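PDB 2G5C: prephenate dehydrogenase from Aquifex aeolicus, which probably catalyses the NAD-dependent oxidative decarboxylation of prephenate to 4-hydroxyphenylpyruvate, a step in tyrosine biosynthesis. Local coordinates for residues V72-F75 / R76-K80; A79-L82 / S83-L86. All blocks are in the same frame, centred on the assembly; numbering follows the deposited sequence.

Contact 1 (V72-F75 / R76-K80); sequences VRTF and REIAK. With NAD (nicotinamide-adenine-dinucleotide), chain E.
Thr74 and Ile78 meet one helical turn apart in a local contact along the first turns of helix 72-85, the helix that joins strands 65-68 and 91-94. Their side chains run alongside each other in the same direction, with Ile78 CD1 3.5 Å from Thr74 OG1, and together they face the adenine of the bound NAD. The methyl Thr74 CG2 comes within 3.5 Å of the amino nitrogen N6A, while Ile78 CD1 reaches the ring nitrogen N1A at the same distance of 3.5 Å. Thr74 divides its branches by chi1 of 67°: CG2 lies anti to the carbonyl carbon, on the adenine side, and OG1 falls between the backbone N and that carbon. From there OG1 hydrogen-bonds to Pro71 O and Ser70 OG, which satisfies this buried hydroxyl and fixes the rotation of the threonine. OG1 also lies in plane at the edge of the Phe75 ring. Val72 CA packs over one face of this ring, 3.6 Å above the plane and offset toward the rim. Along the backbone, Ala79 N donates to Phe75 O at 2.8 Å. A water bridges the first turn to Arg76: it donates to Val72 O (2.7 Å) and accepts from Arg76 N and, at 2.9 Å, from Arg76 NH1. The guanidinium of Arg76 also forms salt bridges with Asp105 and Glu236, whereas Arg73 pairs with Asp232 and with Glu264 of the second subunit. A helix following a strand and bringing small and aliphatic side chains to the adenine is in keeping with the beta-alpha-beta unit of a Rossmann-type NAD-binding domain.

Contact 2 (A79-L82 / S83-L86); sequences AKKL and SYIL
Tyr84 folds back over Lys81 at the closing end of helix 72-85, the helix of a beta-alpha-beta crossover in the Rossmann-type nucleotide-binding domain. Among the backbone bonds, Ser83 N donates to Ala79 O at 2.9 Å and Leu86 N to Leu82 O at 2.8 Å. Weak i+3 to i bonds, from Tyr84 N to Lys81 O and from Ile85 N to Leu82 O, accompany them, so Leu82 O receives two donors. The hydroxyl of Ser83 also turns back, donating to Lys80 O, although the modelled length is very short and its exact value doubtful.

The aromatic contact rests on Tyr84 chi1 of 50°, which sets CG between the backbone N and the carbonyl carbon and lays the ring beside the lysine chain. Lys81 O lies over one ring face, 3.0 Å above the plane and offset toward the rim. Farther out, Tyr84 OH is 3.6 Å from Lys81 CG.

Aliphatic side chains make the remaining contacts. Ile85 sets CG1 against a backbone carbonyl, 3.2 Å from Lys81 O, and touches Glu59 of a loop; an alanine here would probably open a gap beside that carbonyl and lose the touch with the loop. Leu82 packs on Ile55 and Leu86 on Pro63, while Ala79 rests on helix 101-110. The two leucines also meet each other in an apolar contact, Leu86 CD1 lying 3.8 Å from Leu82 CB.

How the contacts relate
Contacts 1 and 2 follow one another along helix 72-85, overlapping at Ala79 and Lys80, with their centres about 10 Å apart. Contact 1 is the cofactor end: Val72, Thr74 and Ile78 belong to the NAD pocket. Contact 2 carries the helix away from that site; the side chain of Lys81 remains about 7 Å from NAD, and that of Leu82 about 9 Å from the side chain of Ser70, which binds the cofactor. Helix 101-110 spans both contacts, touching Val72 and Arg76 at one end and Ala79 and Lys80 farther on. The second subunit reaches contact 1, through Arg73, but touches neither segment of contact 2.

Contact 1 (V72-F75 / R76-K80)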
ATOM      1  N   VAL A  72       5.251  23.288   7.512  1.00 26.58           N
ATOM      2  CA  VAL A  72       6.572  23.404   8.121  1.00 27.14           C
ATOM      3  C   VAL A  72       7.404  24.515   7.480  1.00 27.49           C
ATOM      4  O   VAL A  72       8.221  25.149   8.146  1.00 28.30           O
ATOM      5  CB  VAL A  72       7.349  22.063   8.041  1.00 27.99           C
ATOM      6  CG1 VAL A  72       8.814  22.280   8.398  1.00 26.43           C
ATOM      7  CG2 VAL A  72       6.733  21.060   9.005  1.00 25.96           C
ATOM      8  N   ARG A  73       7.197  24.750   6.189  1.00 28.72           N
ATOM      9  CA  ARG A  73       7.928  25.800   5.483  1.00 29.44           C
ATOM     10  C   ARG A  73       7.677  27.171   6.102  1.00 27.46           C
ATOM     11  O   ARG A  73       8.481  28.082   5.934  1.00 27.10           O
ATOM     12  CB  ARG A  73       7.508  25.850   4.011  1.00 34.18           C
ATOM     13  CG  ARG A  73       8.161  24.816   3.109  1.00 41.35           C
ATOM     14  CD  ARG A  73       9.640  25.122   2.862  1.00 45.81           C
ATOM     15  NE  ARG A  73      10.211  24.254   1.832  1.00 48.16           N
ATOM     16  CZ  ARG A  73       9.894  24.312   0.541  1.00 50.84           C
ATOM     17  NH1 ARG A  73       9.011  25.201   0.106  1.00 51.28           N
ATOM     18  NH2 ARG A  73      10.458  23.475  -0.321  1.00 52.88           N
ATOM     19  N   THR A  74       6.566  27.315   6.814  1.00 26.28           N
ATOM     20  CA  THR A  74       6.211  28.599   7.422  1.00 25.13           C
ATOM     21  C   THR A  74       6.674  28.784   8.861  1.00 25.37           C
ATOM     22  O   THR A  74       6.615  29.892   9.401  1.00 25.39           O
ATOM     23  CB  THR A  74       4.683  28.827   7.392  1.00 23.73           C
ATOM     24  OG1 THR A  74       4.034  27.879   8.251  1.00 23.07           O
ATOM     25  CG2 THR A  74       4.151  28.677   5.979  1.00 23.42           C
ATOM     26  N   PHE A  75       7.128  27.704   9.482  1.00 25.18           N
ATOM     27  CA  PHE A  75       7.571  27.753  10.867  1.00 26.80           C
ATOM     28  C   PHE A  75       8.665  28.779  11.154  1.00 27.86           C
ATOM     29  O   PHE A  75       8.528  29.591  12.068  1.00 27.69           O
ATOM     30  CB  PHE A  75       8.037  26.364  11.314  1.00 25.43           C
ATOM     31  CG  PHE A  75       6.911  25.377  11.525  1.00 25.55           C
ATOM     32  CD1 PHE A  75       5.670  25.563  10.916  1.00 24.63           C
ATOM     33  CD2 PHE A  75       7.106  24.249  12.317  1.00 24.13           C
ATOM     34  CE1 PHE A  75       4.638  24.640  11.092  1.00 23.60           C
ATOM     35  CE2 PHE A  75       6.085  23.319  12.501  1.00 24.56           C
ATOM     36  CZ  PHE A  75       4.846  23.513  11.887  1.00 24.36           C
ATOM     37  N   ARG A  76       9.744  28.749  10.380  1.00 29.32           N
ATOM     38  CA  ARG A  76      10.847  29.677  10.610  1.00 32.29           C
ATOM     39  C   ARG A  76      10.440  31.150  10.513  1.00 33.08           C
ATOM     40  O   ARG A  76      10.826  31.956  11.362  1.00 33.93           O
ATOM     41  CB  ARG A  76      12.000  29.373   9.649  1.00 32.83           C
ATOM     42  CG  ARG A  76      12.681  28.032   9.916  1.00 33.32           C
ATOM     43  CD  ARG A  76      13.856  27.807   8.977  1.00 36.47           C
ATOM     44  NE  ARG A  76      14.575  26.559   9.244  1.00 38.09           N
ATOM     45  CZ  ARG A  76      14.114  25.342   8.962  1.00 37.74           C
ATOM     46  NH1 ARG A  76      12.926  25.186   8.401  1.00 38.01           N
ATOM     47  NH2 ARG A  76      14.852  24.276   9.238  1.00 38.09           N
ATOM     48  N   GLU A  77       9.658  31.495   9.495  1.00 33.75           N
ATOM     49  CA  GLU A  77       9.205  32.873   9.308  1.00 35.01           C
ATOM     50  C   GLU A  77       8.268  33.325  10.425  1.00 33.98           C
ATOM     51  O   GLU A  77       8.385  34.439  10.932  1.00 34.70           O
ATOM     52  CB  GLU A  77       8.494  33.020   7.960  1.00 38.44           C
ATOM     53  CG  GLU A  77       7.365  32.022   7.755  1.00 44.51           C
ATOM     54  CD  GLU A  77       6.628  32.218   6.443  1.00 47.66           C
ATOM     55  OE1 GLU A  77       5.841  33.182   6.342  1.00 48.40           O
ATOM     56  OE2 GLU A  77       6.841  31.405   5.513  1.00 49.24           O
ATOM     57  N   ILE A  78       7.334  32.457  10.800  1.00 32.47           N
ATOM     58  CA  ILE A  78       6.372  32.762  11.856  1.00 31.94           C
ATOM     59  C   ILE A  78       7.052  32.855  13.227  1.00 32.46           C
ATOM     60  O   ILE A  78       6.761  33.758  14.019  1.00 32.47           O
ATOM     61  CB  ILE A  78       5.257  31.681  11.913  1.00 32.34           C
ATOM     62  CG1 ILE A  78       4.513  31.629  10.576  1.00 31.80           C
ATOM     63  CG2 ILE A  78       4.274  31.986  13.032  1.00 31.34           C
ATOM     64  CD1 ILE A  78       3.449  30.549  10.505  1.00 31.45           C
ATOM     65  N   ALA A  79       7.964  31.924  13.500  1.00 30.49           N
ATOM     66  CA  ALA A  79       8.672  31.902  14.776  1.00 31.86           C
ATOM     67  C   ALA A  79       9.411  33.212  15.036  1.00 31.98           C
ATOM     68  O   ALA A  79       9.373  33.745  16.147  1.00 32.23           O
ATOM     69  CB  ALA A  79       9.660  30.729  14.812  1.00 31.23           C
ATOM     70  N   LYS A  80      10.083  33.724  14.010  1.00 33.33           N
ATOM     71  CA  LYS A  80      10.837  34.964  14.132  1.00 35.58           C
ATOM     72  C   LYS A  80       9.933  36.131  14.513  1.00 36.29           C
ATOM     73  O   LYS A  80      10.330  37.007  15.282  1.00 35.91           O
ATOM     74  CB  LYS A  80      11.567  35.277  12.822  1.00 37.68           C
ATOM     75  CG  LYS A  80      12.545  34.192  12.400  1.00 42.75           C
ATOM     76  CD  LYS A  80      13.362  34.606  11.186  1.00 46.50           C
ATOM     77  CE  LYS A  80      14.479  35.568  11.571  1.00 48.46           C
ATOM     78  NZ  LYS A  80      15.499  34.900  12.434  1.00 48.74           N
TER
HETATM   79  PA  NAD E3686      -4.174  22.066   6.147  1.00 33.72           P
HETATM   80  O1A NAD E3686      -5.460  21.445   6.499  1.00 31.02           O
HETATM   81  O2A NAD E3686      -3.967  22.393   4.683  1.00 30.42           O
HETATM   82  O5B NAD E3686      -4.036  23.363   7.060  1.00 32.16           O
HETATM   83  C5B NAD E3686      -2.908  24.182   6.945  1.00 31.31           C
HETATM   84  C4B NAD E3686      -3.288  25.600   7.331  1.00 28.47           C
HETATM   85  O4B NAD E3686      -2.116  26.349   7.148  1.00 30.43           O
HETATM   86  C3B NAD E3686      -4.341  26.228   6.389  1.00 30.82           C
HETATM   87  O3B NAD E3686      -5.517  26.624   7.082  1.00 29.46           O
HETATM   88  C2B NAD E3686      -3.572  27.376   5.731  1.00 31.01           C
HETATM   89  O2B NAD E3686      -4.337  28.503   5.357  1.00 30.47           O
HETATM   90  C1B NAD E3686      -2.541  27.634   6.804  1.00 30.12           C
HETATM   91  N9A NAD E3686      -1.334  28.411   6.473  1.00 30.09           N
HETATM   92  C8A NAD E3686      -0.531  28.346   5.359  1.00 27.82           C
HETATM   93  N7A NAD E3686       0.462  29.242   5.491  1.00 30.08           N
HETATM   94  C5A NAD E3686       0.313  29.882   6.673  1.00 30.74           C
HETATM   95  C6A NAD E3686       1.023  30.890   7.342  1.00 28.94           C
HETATM   96  N6A NAD E3686       2.107  31.426   6.810  1.00 30.57           N
HETATM   97  N1A NAD E3686       0.581  31.336   8.589  1.00 30.91           N
HETATM   98  C2A NAD E3686      -0.560  30.789   9.176  1.00 30.49           C
HETATM   99  N3A NAD E3686      -1.269  29.791   8.522  1.00 33.27           N
HETATM  100  C4A NAD E3686      -0.828  29.356   7.295  1.00 30.27           C
HETATM  101  O3  NAD E3686      -2.910  21.146   6.629  1.00 33.51           O
HETATM  102  PN  NAD E3686      -2.922  20.081   7.833  1.00 35.85           P
HETATM  103  O1N NAD E3686      -3.816  20.584   8.893  1.00 33.26           O
HETATM  104  O2N NAD E3686      -3.263  18.752   7.258  1.00 36.82           O
HETATM  105  O5D NAD E3686      -1.411  19.962   8.390  1.00 39.31           O
HETATM  106  C5D NAD E3686      -0.762  21.058   9.005  1.00 37.72           C
HETATM  107  C4D NAD E3686       0.627  20.687   9.570  1.00 36.50           C
HETATM  108  O4D NAD E3686       0.551  19.456  10.271  1.00 37.28           O
HETATM  109  C3D NAD E3686       1.799  20.540   8.590  1.00 37.26           C
HETATM  110  O3D NAD E3686       2.905  21.299   9.087  1.00 36.27           O
HETATM  111  C2D NAD E3686       2.124  19.055   8.542  1.00 37.35           C
HETATM  112  O2D NAD E3686       3.512  18.793   8.360  1.00 34.62           O
HETATM  113  C1D NAD E3686       1.559  18.552   9.869  1.00 36.28           C
HETATM  114  N1N NAD E3686       0.977  17.174   9.874  1.00 37.05           N
HETATM  115  C2N NAD E3686       0.003  16.864   8.927  1.00 37.34           C
HETATM  116  C3N NAD E3686      -0.563  15.583   8.903  1.00 38.73           C
HETATM  117  C7N NAD E3686      -1.612  15.268   7.877  1.00 39.37           C
HETATM  118  O7N NAD E3686      -2.145  14.008   7.880  1.00 41.08           O
HETATM  119  N7N NAD E3686      -2.042  16.138   6.980  1.00 39.82           N
HETATM  120  C4N NAD E3686      -0.128  14.619   9.853  1.00 38.80           C
HETATM  121  C5N NAD E3686       0.860  14.944  10.810  1.00 37.80           C
HETATM  122  C6N NAD E3686       1.410  16.238  10.808  1.00 38.49           C
HETATM  123  O   HOH W   1      10.418  26.653   8.239  1.00 34.69           O

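Contact 2 (A79-L82 / S83-L86)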
ATOM      1  N   ALA A  79       7.964  31.924  13.500  1.00 30.49           N
ATOM      2  CA  ALA A  79       8.672  31.902  14.776  1.00 31.86           C
ATOM      3  C   ALA A  79       9.411  33.212  15.036  1.00 31.98           C
ATOM      4  O   ALA A  79       9.373  33.745  16.147  1.00 32.23           O
ATOM      5  CB  ALA A  79       9.660  30.729  14.812  1.00 31.23           C
ATOM      6  N   LYS A  80      10.083  33.724  14.010  1.00 33.33           N
ATOM      7  CA  LYS A  80      10.837  34.964  14.132  1.00 35.58           C
ATOM      8  C   LYS A  80       9.933  36.131  14.513  1.00 36.29           C
ATOM      9  O   LYS A  80      10.330  37.007  15.282  1.00 35.91           O
ATOM     10  CB  LYS A  80      11.567  35.277  12.822  1.00 37.68           C
ATOM     11  CG  LYS A  80      12.545  34.192  12.400  1.00 42.75           C
ATOM     12  CD  LYS A  80      13.362  34.606  11.186  1.00 46.50           C
ATOM     13  CE  LYS A  80      14.479  35.568  11.571  1.00 48.46           C
ATOM     14  NZ  LYS A  80      15.499  34.900  12.434  1.00 48.74           N
ATOM     15  N   LYS A  81       8.718  36.149  13.981  1.00 35.86           N
ATOM     16  CA  LYS A  81       7.796  37.220  14.314  1.00 35.68           C
ATOM     17  C   LYS A  81       7.291  37.014  15.735  1.00 34.83           C
ATOM     18  O   LYS A  81       7.208  37.958  16.518  1.00 34.19           O
ATOM     19  CB  LYS A  81       6.624  37.250  13.335  1.00 36.90           C
ATOM     20  CG  LYS A  81       7.034  37.527  11.901  1.00 38.56           C
ATOM     21  CD  LYS A  81       5.922  38.233  11.149  1.00 41.56           C
ATOM     22  CE  LYS A  81       6.215  38.309   9.661  1.00 44.48           C
ATOM     23  NZ  LYS A  81       6.218  36.955   9.034  1.00 45.02           N
ATOM     24  N   LEU A  82       6.974  35.768  16.069  1.00 33.40           N
ATOM     25  CA  LEU A  82       6.478  35.437  17.401  1.00 33.91           C
ATOM     26  C   LEU A  82       7.484  35.710  18.516  1.00 34.23           C
ATOM     27  O   LEU A  82       7.100  35.926  19.666  1.00 34.17           O
ATOM     28  CB  LEU A  82       6.054  33.966  17.452  1.00 33.30           C
ATOM     29  CG  LEU A  82       4.810  33.599  16.636  1.00 32.90           C
ATOM     30  CD1 LEU A  82       4.531  32.106  16.755  1.00 30.08           C
ATOM     31  CD2 LEU A  82       3.624  34.407  17.141  1.00 30.57           C
ATOM     32  N   SER A  83       8.770  35.697  18.177  1.00 34.88           N
ATOM     33  CA  SER A  83       9.817  35.932  19.164  1.00 35.91           C
ATOM     34  C   SER A  83       9.698  37.285  19.863  1.00 37.45           C
ATOM     35  O   SER A  83      10.017  37.404  21.046  1.00 37.88           O
ATOM     36  CB  SER A  83      11.199  35.800  18.515  1.00 36.90           C
ATOM     37  OG  SER A  83      11.342  36.664  17.403  1.00 36.52           O
ATOM     38  N   TYR A  84       9.240  38.306  19.143  1.00 38.60           N
ATOM     39  CA  TYR A  84       9.095  39.626  19.748  1.00 40.42           C
ATOM     40  C   TYR A  84       7.655  39.983  20.108  1.00 38.98           C
ATOM     41  O   TYR A  84       7.387  41.060  20.639  1.00 39.53           O
ATOM     42  CB  TYR A  84       9.700  40.701  18.838  1.00 41.95           C
ATOM     43  CG  TYR A  84       9.251  40.649  17.400  1.00 45.03           C
ATOM     44  CD1 TYR A  84       7.927  40.913  17.049  1.00 47.19           C
ATOM     45  CD2 TYR A  84      10.160  40.362  16.380  1.00 46.11           C
ATOM     46  CE1 TYR A  84       7.516  40.894  15.714  1.00 47.76           C
ATOM     47  CE2 TYR A  84       9.760  40.340  15.043  1.00 47.13           C
ATOM     48  CZ  TYR A  84       8.439  40.609  14.718  1.00 48.52           C
ATOM     49  OH  TYR A  84       8.040  40.600  13.399  1.00 48.42           O
ATOM     50  N   ILE A  85       6.729  39.074  19.826  1.00 36.83           N
ATOM     51  CA  ILE A  85       5.324  39.295  20.143  1.00 34.79           C
ATOM     52  C   ILE A  85       4.987  38.554  21.432  1.00 34.01           C
ATOM     53  O   ILE A  85       4.333  39.090  22.323  1.00 32.80           O
ATOM     54  CB  ILE A  85       4.407  38.765  19.021  1.00 35.38           C
ATOM     55  CG1 ILE A  85       4.685  39.519  17.722  1.00 36.08           C
ATOM     56  CG2 ILE A  85       2.947  38.912  19.424  1.00 36.63           C
ATOM     57  CD1 ILE A  85       4.021  38.901  16.514  1.00 37.43           C
ATOM     58  N   LEU A  86       5.450  37.313  21.526  1.00 31.79           N
ATOM     59  CA  LEU A  86       5.181  36.490  22.699  1.00 31.24           C
ATOM     60  C   LEU A  86       6.065  36.877  23.872  1.00 30.66           C
ATOM     61  O   LEU A  86       7.204  37.302  23.686  1.00 30.99           O
ATOM     62  CB  LEU A  86       5.422  35.010  22.374  1.00 27.97           C
ATOM     63  CG  LEU A  86       4.623  34.392  21.225  1.00 29.25           C
ATOM     64  CD1 LEU A  86       5.117  32.964  20.952  1.00 25.57           C
ATOM     65  CD2 LEU A  86       3.148  34.402  21.580  1.00 26.90           C
TER